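Local structure of amino Transferase (Eubacterium rectale, 3ELE) at residues S111-F116 with K138-A143; A118-A123 with A144-V149; I160-L165 with K195-L200; G209-I214 with Y237-V242. The protein binds pyridoxal-5'-phosphate and probably catalyses transfer of an amino group, as a class I and II aminotransferase of unestablished substrate. All coordinates share one frame; numbering follows the deposited sequence.

Contact 1 (S111-F116 with K138-A143)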
# COMPACT_ATOMS: atom_id res chain seq x y z
N SER A 111 1.89 -4.27 7.00
CA SER A 111 1.43 -5.18 8.06
C SER A 111 1.40 -4.47 9.41
O SER A 111 0.40 -4.53 10.12
CB SER A 111 2.33 -6.44 8.14
OG SER A 111 2.26 -7.24 6.96
N LEU A 112 2.49 -3.77 9.73
CA LEU A 112 2.59 -2.99 11.00
C LEU A 112 1.55 -1.89 11.05
O LEU A 112 0.83 -1.77 12.06
CB LEU A 112 4.00 -2.41 11.15
CG LEU A 112 5.10 -3.46 11.38
CD1 LEU A 112 6.48 -2.85 11.17
CD2 LEU A 112 4.98 -4.10 12.76
N SER A 113 1.42 -1.13 9.94
CA SER A 113 0.44 -0.04 9.84
C SER A 113 -0.98 -0.54 10.12
O SER A 113 -1.69 0.04 10.96
CB SER A 113 0.52 0.65 8.47
OG SER A 113 1.79 1.28 8.30
N ILE A 114 -1.35 -1.65 9.46
CA ILE A 114 -2.65 -2.33 9.67
C ILE A 114 -2.88 -2.70 11.13
O ILE A 114 -3.97 -2.47 11.65
CB ILE A 114 -2.77 -3.63 8.79
CG1 ILE A 114 -2.97 -3.26 7.33
CG2 ILE A 114 -3.94 -4.49 9.23
CD1 ILE A 114 -2.78 -4.41 6.40
N CYS A 115 -1.86 -3.26 11.79
CA CYS A 115 -1.96 -3.65 13.22
C CYS A 115 -2.21 -2.46 14.16
O CYS A 115 -3.10 -2.53 15.01
CB CYS A 115 -0.75 -4.46 13.69
SG CYS A 115 -0.66 -6.12 12.97
N PHE A 116 -1.44 -1.39 14.01
CA PHE A 116 -1.62 -0.21 14.87
C PHE A 116 -2.95 0.50 14.56
O PHE A 116 -3.67 0.91 15.49
CB PHE A 116 -0.46 0.77 14.77
CG PHE A 116 0.89 0.16 15.07
CD1 PHE A 116 1.12 -0.52 16.27
CD2 PHE A 116 1.95 0.32 14.17
CE1 PHE A 116 2.39 -1.08 16.55
CE2 PHE A 116 3.22 -0.21 14.45
CZ PHE A 116 3.44 -0.91 15.63
N LYS A 138 7.75 4.51 15.39
CA LYS A 138 7.15 5.78 15.85
C LYS A 138 6.25 6.41 14.77
O LYS A 138 5.17 6.89 15.09
CB LYS A 138 8.22 6.78 16.29
CG LYS A 138 7.64 8.02 16.99
CD LYS A 138 8.71 9.00 17.43
CE LYS A 138 8.12 10.13 18.24
NZ LYS A 138 7.01 10.86 17.56
N VAL A 139 6.66 6.36 13.52
CA VAL A 139 5.84 6.92 12.42
C VAL A 139 4.54 6.14 12.26
O VAL A 139 3.50 6.75 12.13
CB VAL A 139 6.60 6.93 11.09
CG1 VAL A 139 5.66 7.34 9.92
CG2 VAL A 139 7.83 7.82 11.21
N PHE A 140 4.62 4.80 12.28
CA PHE A 140 3.45 3.94 12.12
C PHE A 140 2.50 4.08 13.32
O PHE A 140 1.27 4.19 13.13
CB PHE A 140 3.81 2.46 11.87
CG PHE A 140 4.78 2.22 10.72
CD1 PHE A 140 4.74 2.98 9.55
CD2 PHE A 140 5.69 1.17 10.80
CE1 PHE A 140 5.64 2.72 8.49
CE2 PHE A 140 6.58 0.91 9.75
CZ PHE A 140 6.54 1.68 8.59
N VAL A 141 3.05 4.11 14.53
CA VAL A 141 2.24 4.30 15.77
C VAL A 141 1.56 5.67 15.80
O VAL A 141 0.35 5.78 16.11
CB VAL A 141 3.10 4.04 17.05
CG1 VAL A 141 2.45 4.57 18.28
CG2 VAL A 141 3.38 2.55 17.20
N ASN A 142 2.34 6.71 15.52
CA ASN A 142 1.83 8.09 15.41
C ASN A 142 0.83 8.22 14.28
O ASN A 142 -0.20 8.86 14.47
CB ASN A 142 2.95 9.12 15.22
CG ASN A 142 3.83 9.30 16.45
OD1 ASN A 142 4.83 10.00 16.37
ND2 ASN A 142 3.49 8.67 17.59
N ALA A 143 1.09 7.56 13.13
CA ALA A 143 0.15 7.58 12.00
C ALA A 143 -1.22 6.97 12.34
O ALA A 143 -2.21 7.31 11.70
CB ALA A 143 0.73 6.91 10.76
O HOH W 1 -0.64 3.22 10.99
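Val141 sets one methyl over the ring of Phe116. CG2 lies 3.7 Å from the centroid of the Phe116 ring and only 6° off its normal, so this CH-pi contact is well centred. The methyl is held there with CG1 anti to the backbone N (chi1 164°), which leaves CG2 on the side facing the ring. The edge of the same ring is met by Phe140, whose CB comes to 3.7 Å from Phe116 CD2. One turn before Phe116, Leu112 CB touches Phe140 CD2 at 4.0 Å. Ser113 OG approaches the Phe140 ring obliquely, 3.6 Å from CD1, while its hydrogen bond goes to Ala109 O. A water bridges the backbones, with a bond to Phe140 O and a weak one to Ser113 O. With an alanine at Phe116, Val141 CG2 would probably lose its ring and a gap would open beside Phe140 CB. The axes of 111-116 and 138-143 approach to 8.8 Å, at 36°. Arg281 of the second subunit packs on Phe140. No direct hydrogen bond joins the segments. Their side chains meet mainly by apolar and CH-pi packing, and Leu112 brings one end of the contact near the bound pyridoxal-5'-phosphate.

Contact 2 (A118-A123 with A144-V149)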
# COMPACT_ATOMS: atom_id res chain seq x y z
N ALA A 118 -5.70 -0.96 13.27
CA ALA A 118 -6.77 -1.84 13.79
C ALA A 118 -6.89 -1.79 15.31
O ALA A 118 -7.98 -1.84 15.84
CB ALA A 118 -6.54 -3.30 13.33
N LEU A 119 -5.76 -1.70 16.00
CA LEU A 119 -5.75 -1.69 17.46
C LEU A 119 -5.92 -0.33 18.14
O LEU A 119 -6.27 -0.32 19.29
CB LEU A 119 -4.49 -2.40 17.97
CG LEU A 119 -4.46 -3.91 17.70
CD1 LEU A 119 -3.14 -4.45 18.13
CD2 LEU A 119 -5.60 -4.63 18.46
N THR A 120 -5.71 0.81 17.45
CA THR A 120 -5.83 2.15 18.09
C THR A 120 -7.29 2.71 18.16
O THR A 120 -7.92 3.03 17.13
CB THR A 120 -4.89 3.18 17.43
OG1 THR A 120 -3.56 2.65 17.42
CG2 THR A 120 -4.91 4.54 18.17
N SER A 121 -7.82 2.85 19.37
CA SER A 121 -9.18 3.35 19.57
C SER A 121 -9.22 4.69 20.33
O SER A 121 -10.32 5.19 20.63
CB SER A 121 -9.99 2.28 20.30
OG SER A 121 -9.49 2.03 21.60
N ASP A 122 -8.06 5.28 20.63
CA ASP A 122 -7.99 6.49 21.47
C ASP A 122 -6.62 7.16 21.32
O ASP A 122 -5.60 6.48 21.13
CB ASP A 122 -8.30 6.08 22.93
CG ASP A 122 -8.34 7.24 23.90
OD1 ASP A 122 -7.27 7.72 24.29
OD2 ASP A 122 -9.45 7.63 24.34
N ALA A 123 -6.61 8.49 21.41
CA ALA A 123 -5.40 9.30 21.31
C ALA A 123 -4.34 8.96 22.36
O ALA A 123 -3.14 9.19 22.15
CB ALA A 123 -5.76 10.83 21.41
N ALA A 144 -1.27 6.06 13.31
CA ALA A 144 -2.52 5.47 13.80
C ALA A 144 -3.20 6.31 14.87
O ALA A 144 -4.29 5.97 15.28
CB ALA A 144 -2.27 4.06 14.33
N GLY A 145 -2.56 7.38 15.33
CA GLY A 145 -3.08 8.26 16.37
C GLY A 145 -2.65 7.91 17.79
O GLY A 145 -3.15 8.53 18.74
N ALA A 146 -1.70 6.97 17.94
CA ALA A 146 -1.23 6.48 19.24
C ALA A 146 0.15 7.03 19.55
O ALA A 146 0.69 7.84 18.79
CB ALA A 146 -1.22 4.95 19.26
N ARG A 147 0.71 6.61 20.67
CA ARG A 147 2.03 7.04 21.09
C ARG A 147 2.97 5.86 21.38
O ARG A 147 2.53 4.77 21.70
CB ARG A 147 1.92 8.00 22.28
CG ARG A 147 1.53 9.42 21.82
CD ARG A 147 1.75 10.42 22.92
NE ARG A 147 0.85 10.19 24.04
CZ ARG A 147 0.93 10.80 25.23
NH1 ARG A 147 1.91 11.68 25.49
NH2 ARG A 147 0.02 10.53 26.17
N LEU A 148 4.25 6.12 21.20
CA LEU A 148 5.28 5.11 21.38
C LEU A 148 5.93 5.30 22.74
O LEU A 148 6.21 6.43 23.16
CB LEU A 148 6.31 5.22 20.27
CG LEU A 148 7.33 4.09 20.22
CD1 LEU A 148 6.64 2.77 19.81
CD2 LEU A 148 8.43 4.45 19.25
N VAL A 149 6.15 4.19 23.44
CA VAL A 149 6.81 4.14 24.75
C VAL A 149 8.02 3.23 24.57
O VAL A 149 7.87 2.10 24.14
CB VAL A 149 5.83 3.61 25.81
CG1 VAL A 149 6.51 3.37 27.16
CG2 VAL A 149 4.72 4.58 25.95
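The ends of two helices meet here in the large domain of the aminotransferase fold. Thr120 is the first residue past helix 108-119, and the helix that starts at 136 closes in a Schellman motif with Gly145 at positive phi. Thr120 carries most of the side-chain contact. Its CG2 lies 3.3 Å from Ala144 O, and its OG1 is 3.6 Å from Ala144 CB. Ala146 CB sits close to both branches, 3.8 Å from Thr120 OG1. With OG1 beside the backbone N (chi1 -53°), the hydroxyl can bond back to Phe116 O in the last helical turn. This bond probably helps set the rotation that places CG2 by Ala144 O. A glycine at Thr120 would lose the bond to Phe116 O and would probably leave a gap beside the methyls of Ala144 and Ala146. Gly145 has phi 93°, where a side chain would jam against the preceding carbonyl. Its own O receives a CA-H...O contact from Ala123 CA at 3.5 Å. Beyond the contact, Arg147 and Val149 pair with strand 126-130 and Asp125 just before it, and Phe127 packs against Thr120 and Ala146. Ala118 and Leu119 lie against helix 269-282, and Asn5 of the second subunit bonds to Thr120 O.

Contact 3 (I160-L165 with K195-L200)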
# COMPACT_ATOMS: atom_id res chain seq x y z
N ILE A 160 15.30 -8.54 27.13
CA ILE A 160 14.34 -7.55 27.63
C ILE A 160 14.61 -7.30 29.10
O ILE A 160 14.82 -8.24 29.85
CB ILE A 160 12.88 -8.04 27.44
CG1 ILE A 160 12.60 -8.29 25.93
CG2 ILE A 160 11.89 -7.04 28.05
CD1 ILE A 160 11.17 -8.73 25.60
N ASP A 161 14.63 -6.02 29.48
CA ASP A 161 14.70 -5.62 30.89
C ASP A 161 13.23 -5.68 31.33
O ASP A 161 12.48 -4.72 31.15
CB ASP A 161 15.30 -4.22 31.02
CG ASP A 161 15.33 -3.70 32.45
OD1 ASP A 161 14.58 -4.17 33.35
OD2 ASP A 161 16.09 -2.74 32.66
N PHE A 162 12.83 -6.82 31.90
CA PHE A 162 11.44 -7.03 32.34
C PHE A 162 10.94 -6.10 33.43
O PHE A 162 9.74 -5.80 33.45
CB PHE A 162 11.17 -8.50 32.69
CG PHE A 162 11.23 -9.41 31.50
CD1 PHE A 162 10.21 -9.37 30.53
CD2 PHE A 162 12.32 -10.26 31.31
CE1 PHE A 162 10.26 -10.18 29.40
CE2 PHE A 162 12.38 -11.08 30.18
CZ PHE A 162 11.35 -11.05 29.23
N ASP A 163 11.83 -5.63 34.31
CA ASP A 163 11.47 -4.64 35.34
C ASP A 163 11.06 -3.31 34.68
O ASP A 163 9.97 -2.78 34.96
CB ASP A 163 12.61 -4.43 36.36
CG ASP A 163 12.78 -5.62 37.33
OD1 ASP A 163 12.03 -6.61 37.25
OD2 ASP A 163 13.67 -5.55 38.21
N ALA A 164 11.93 -2.83 33.78
CA ALA A 164 11.70 -1.61 33.01
C ALA A 164 10.42 -1.75 32.18
O ALA A 164 9.58 -0.86 32.19
CB ALA A 164 12.90 -1.29 32.08
N LEU A 165 10.23 -2.90 31.51
CA LEU A 165 9.02 -3.14 30.70
C LEU A 165 7.77 -3.09 31.55
O LEU A 165 6.86 -2.34 31.21
CB LEU A 165 9.07 -4.46 29.91
CG LEU A 165 7.80 -4.92 29.16
CD1 LEU A 165 7.20 -3.80 28.26
CD2 LEU A 165 8.10 -6.19 28.36
N LYS A 195 8.80 -16.61 26.87
CA LYS A 195 7.93 -17.13 27.95
C LYS A 195 7.71 -16.09 29.07
O LYS A 195 6.57 -15.92 29.50
CB LYS A 195 8.47 -18.44 28.55
CG LYS A 195 8.31 -19.65 27.64
CD LYS A 195 9.19 -20.84 28.04
CE LYS A 195 8.82 -21.47 29.35
NZ LYS A 195 9.75 -22.62 29.69
N LYS A 196 8.77 -15.43 29.54
CA LYS A 196 8.64 -14.38 30.59
C LYS A 196 7.76 -13.22 30.11
O LYS A 196 6.94 -12.71 30.87
CB LYS A 196 9.99 -13.83 31.07
CG LYS A 196 10.83 -14.82 31.87
CD LYS A 196 12.11 -14.18 32.47
CE LYS A 196 11.76 -13.20 33.64
NZ LYS A 196 12.92 -12.78 34.50
N LEU A 197 7.96 -12.81 28.85
CA LEU A 197 7.16 -11.76 28.19
C LEU A 197 5.71 -12.16 28.15
O LEU A 197 4.84 -11.36 28.51
CB LEU A 197 7.63 -11.53 26.74
CG LEU A 197 6.90 -10.46 25.92
CD1 LEU A 197 7.24 -9.11 26.49
CD2 LEU A 197 7.30 -10.55 24.45
N SER A 198 5.45 -13.39 27.72
CA SER A 198 4.10 -13.92 27.62
C SER A 198 3.42 -13.97 28.98
O SER A 198 2.29 -13.53 29.10
CB SER A 198 4.09 -15.27 26.94
OG SER A 198 4.69 -15.13 25.65
N ASP A 199 4.13 -14.43 30.01
CA ASP A 199 3.58 -14.46 31.38
C ASP A 199 3.28 -13.05 31.93
O ASP A 199 2.24 -12.85 32.54
CB ASP A 199 4.51 -15.18 32.36
CG ASP A 199 4.70 -16.66 32.03
OD1 ASP A 199 3.85 -17.27 31.34
OD2 ASP A 199 5.72 -17.22 32.49
N LEU A 200 4.19 -12.11 31.69
CA LEU A 200 4.04 -10.72 32.13
C LEU A 200 2.82 -10.06 31.50
O LEU A 200 1.99 -9.48 32.20
CB LEU A 200 5.31 -9.90 31.80
CG LEU A 200 5.34 -8.40 32.15
CD1 LEU A 200 5.12 -8.13 33.64
CD2 LEU A 200 6.65 -7.79 31.63
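Phe162 lies between Lys196 on one face of its ring and Ile160, two residues back in its own segment, over the opposite face. Lys196 CB stands 3.9 Å from the centroid of the Phe162 ring, 23° off the normal, in a CH-pi contact. The lysine chain then bends at chi3 (71°), which carries CE back along the ring to 3.8 Å from Phe162 CD2. Leu197 N approaches the ring obliquely. At the edge, Leu200 CD2 lies 4.0 Å from Phe162 CD1. Leu165, Leu197 and Leu200 share one conformation, with CG anti to the backbone N, and their terminal methyls meet between the helices. Leu165 CD2 meets Leu197 CD1 at 3.6 Å, the two side chains crossing at about a right angle. It also meets Leu200 CD2 at 3.9 Å. Ile160 CD1 also touches Leu197 CD1, at 4.0 Å. Asp161 is the N-cap of helix 162-167: its OD1 accepts from Ala164 N at 3.0 Å, met from above the carboxylate plane. This capping bond, nearly straight at 175°, helps hold the first turn of the helix that carries Phe162. The contact packs helix 162-167 onto helix 191-208. Ile160 and Leu165 also touch strand 126-130, and Leu165 touches Val151 of strand 147-151.

Contact 4 (G209-I214 with Y237-V242)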
# COMPACT_ATOMS: atom_id res chain seq x y z
N GLY A 209 -7.95 -5.48 32.55
CA GLY A 209 -9.21 -5.95 31.97
C GLY A 209 -9.23 -5.87 30.45
O GLY A 209 -10.30 -5.73 29.85
N ARG A 210 -8.06 -5.98 29.81
CA ARG A 210 -7.98 -5.80 28.36
C ARG A 210 -6.74 -6.44 27.77
O ARG A 210 -5.67 -6.28 28.36
CB ARG A 210 -7.95 -4.30 28.08
CG ARG A 210 -8.23 -3.93 26.68
CD ARG A 210 -8.61 -2.48 26.65
NE ARG A 210 -8.81 -1.97 25.29
CZ ARG A 210 -8.99 -0.69 24.98
NH1 ARG A 210 -9.20 -0.36 23.70
NH2 ARG A 210 -8.97 0.28 25.90
N PRO A 211 -6.86 -7.12 26.60
CA PRO A 211 -5.69 -7.73 25.99
C PRO A 211 -4.57 -6.77 25.58
O PRO A 211 -4.86 -5.72 25.01
CB PRO A 211 -6.26 -8.38 24.72
CG PRO A 211 -7.69 -8.61 25.02
CD PRO A 211 -8.08 -7.40 25.81
N ILE A 212 -3.33 -7.11 25.92
CA ILE A 212 -2.14 -6.37 25.47
C ILE A 212 -1.59 -7.30 24.40
O ILE A 212 -1.16 -8.42 24.71
CB ILE A 212 -1.09 -6.14 26.57
CG1 ILE A 212 -1.67 -5.35 27.74
CG2 ILE A 212 0.14 -5.40 26.00
CD1 ILE A 212 -0.79 -5.33 28.97
N PHE A 213 -1.63 -6.86 23.15
CA PHE A 213 -1.11 -7.67 22.05
C PHE A 213 0.40 -7.69 21.96
O PHE A 213 1.05 -6.77 22.42
CB PHE A 213 -1.69 -7.21 20.71
CG PHE A 213 -3.09 -7.63 20.53
CD1 PHE A 213 -4.13 -6.88 21.09
CD2 PHE A 213 -3.38 -8.84 19.90
CE1 PHE A 213 -5.44 -7.31 20.98
CE2 PHE A 213 -4.68 -9.28 19.78
CZ PHE A 213 -5.70 -8.52 20.31
N ILE A 214 0.93 -8.79 21.43
CA ILE A 214 2.32 -8.86 21.00
C ILE A 214 2.19 -8.60 19.50
O ILE A 214 1.38 -9.24 18.84
CB ILE A 214 2.98 -10.24 21.22
CG1 ILE A 214 3.35 -10.45 22.68
CG2 ILE A 214 4.30 -10.38 20.39
CD1 ILE A 214 4.00 -11.85 22.98
N TYR A 237 1.91 -17.07 23.40
CA TYR A 237 1.00 -16.02 23.78
C TYR A 237 -0.19 -16.00 22.80
O TYR A 237 -0.01 -15.92 21.58
CB TYR A 237 1.77 -14.69 23.78
CG TYR A 237 1.00 -13.56 24.45
CD1 TYR A 237 0.76 -13.59 25.82
CD2 TYR A 237 0.56 -12.46 23.72
CE1 TYR A 237 0.06 -12.56 26.46
CE2 TYR A 237 -0.16 -11.42 24.36
CZ TYR A 237 -0.40 -11.47 25.72
OH TYR A 237 -1.09 -10.47 26.36
N ASP A 238 -1.39 -16.08 23.35
CA ASP A 238 -2.61 -16.15 22.54
C ASP A 238 -2.83 -14.91 21.68
O ASP A 238 -2.94 -15.02 20.46
CB ASP A 238 -3.82 -16.46 23.43
CG ASP A 238 -3.87 -17.90 23.90
OD1 ASP A 238 -3.13 -18.78 23.40
OD2 ASP A 238 -4.70 -18.16 24.78
N ASN A 239 -2.81 -13.74 22.32
CA ASN A 239 -3.00 -12.44 21.64
C ASN A 239 -1.72 -11.93 20.97
O ASN A 239 -1.10 -10.98 21.39
CB ASN A 239 -3.61 -11.41 22.62
CG ASN A 239 -5.04 -11.77 23.01
OD1 ASN A 239 -5.87 -11.99 22.15
ND2 ASN A 239 -5.31 -11.81 24.30
N THR A 240 -1.35 -12.60 19.89
CA THR A 240 -0.16 -12.28 19.11
C THR A 240 -0.59 -12.08 17.67
O THR A 240 -1.33 -12.91 17.14
CB THR A 240 0.84 -13.43 19.17
OG1 THR A 240 1.20 -13.67 20.53
CG2 THR A 240 2.13 -13.17 18.30
N LEU A 241 -0.14 -10.97 17.09
CA LEU A 241 -0.29 -10.65 15.67
C LEU A 241 1.11 -10.76 15.11
O LEU A 241 2.04 -10.22 15.70
CB LEU A 241 -0.83 -9.23 15.48
CG LEU A 241 -2.29 -9.03 15.88
CD1 LEU A 241 -2.63 -7.54 16.05
CD2 LEU A 241 -3.20 -9.70 14.83
N VAL A 242 1.27 -11.50 14.00
CA VAL A 242 2.58 -11.68 13.35
C VAL A 242 2.58 -10.90 12.05
O VAL A 242 1.64 -11.01 11.27
CB VAL A 242 2.95 -13.16 13.12
CG1 VAL A 242 4.32 -13.27 12.40
CG2 VAL A 242 2.96 -13.93 14.47
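The Tyr237 ring meets Ile212 O at its edge, in its own plane. There Tyr237 OH donates to Ile212 O at 2.6 Å, with the hydroxyl in the carbonyl plane and a C=O...O angle of 150°. Thr240 OG1 also lies at this ring's edge. Ile214 comes to the ring obliquely, with CD1 3.6 Å from Tyr237 CD2. The Phe213 ring has Asn239 CB over one face, 4.1 Å from its centroid in a CH-pi contact. The Asn239 amide is turned 59° from that ring. Its ND2 lies 3.6 Å from Pro211 CB, while its OD1 accepts from Tyr267 N. Leu241 CD1 reaches Phe213 CD2 obliquely. Strands 213-217 and 240-245 begin here as parallel neighbours in the seven-stranded sheet of the large domain. Ile214 N donates to Asn239 O at 3.0 Å, and Leu241 N donates to Ile214 O at 2.9 Å. Ile214 and Thr240 form the bridge, and their side chains lie side by side on the same face. Asn239 is the centre of an inverse gamma turn just before the second strand. Thr240 OG1, beside its backbone N (chi1 -59°), donates to Tyr237 O at 2.8 Å from above the carbonyl plane. Helix 191-208 packs on Ile214 and Tyr237, whereas Phe213 and Leu241 face Leu119 of helix 108-119.

From the N terminus, helix 108-119 opens contact 1 and its end opens contact 2. Contact 1 closes at 138-143 and contact 2 at 144-149, so their loops cross. They also touch directly, with Val141 O probably bonded to Ala146 N. Contact 3 follows in series, closing the loop from 160-165 to helix 191-208. Contact 4 comes last, joining 209-214 to 237-242 as neighbouring strands of the sheet that contact 2 also reaches. Leu241 CD1 meets Cys115 of contact 1 and Leu119 of contact 2, and Ile214 meets Leu197 of contact 3. Helices 108-119 and 191-208 are thus both tied to this sheet. Contacts 1, 2 and 4 also touch the second subunit.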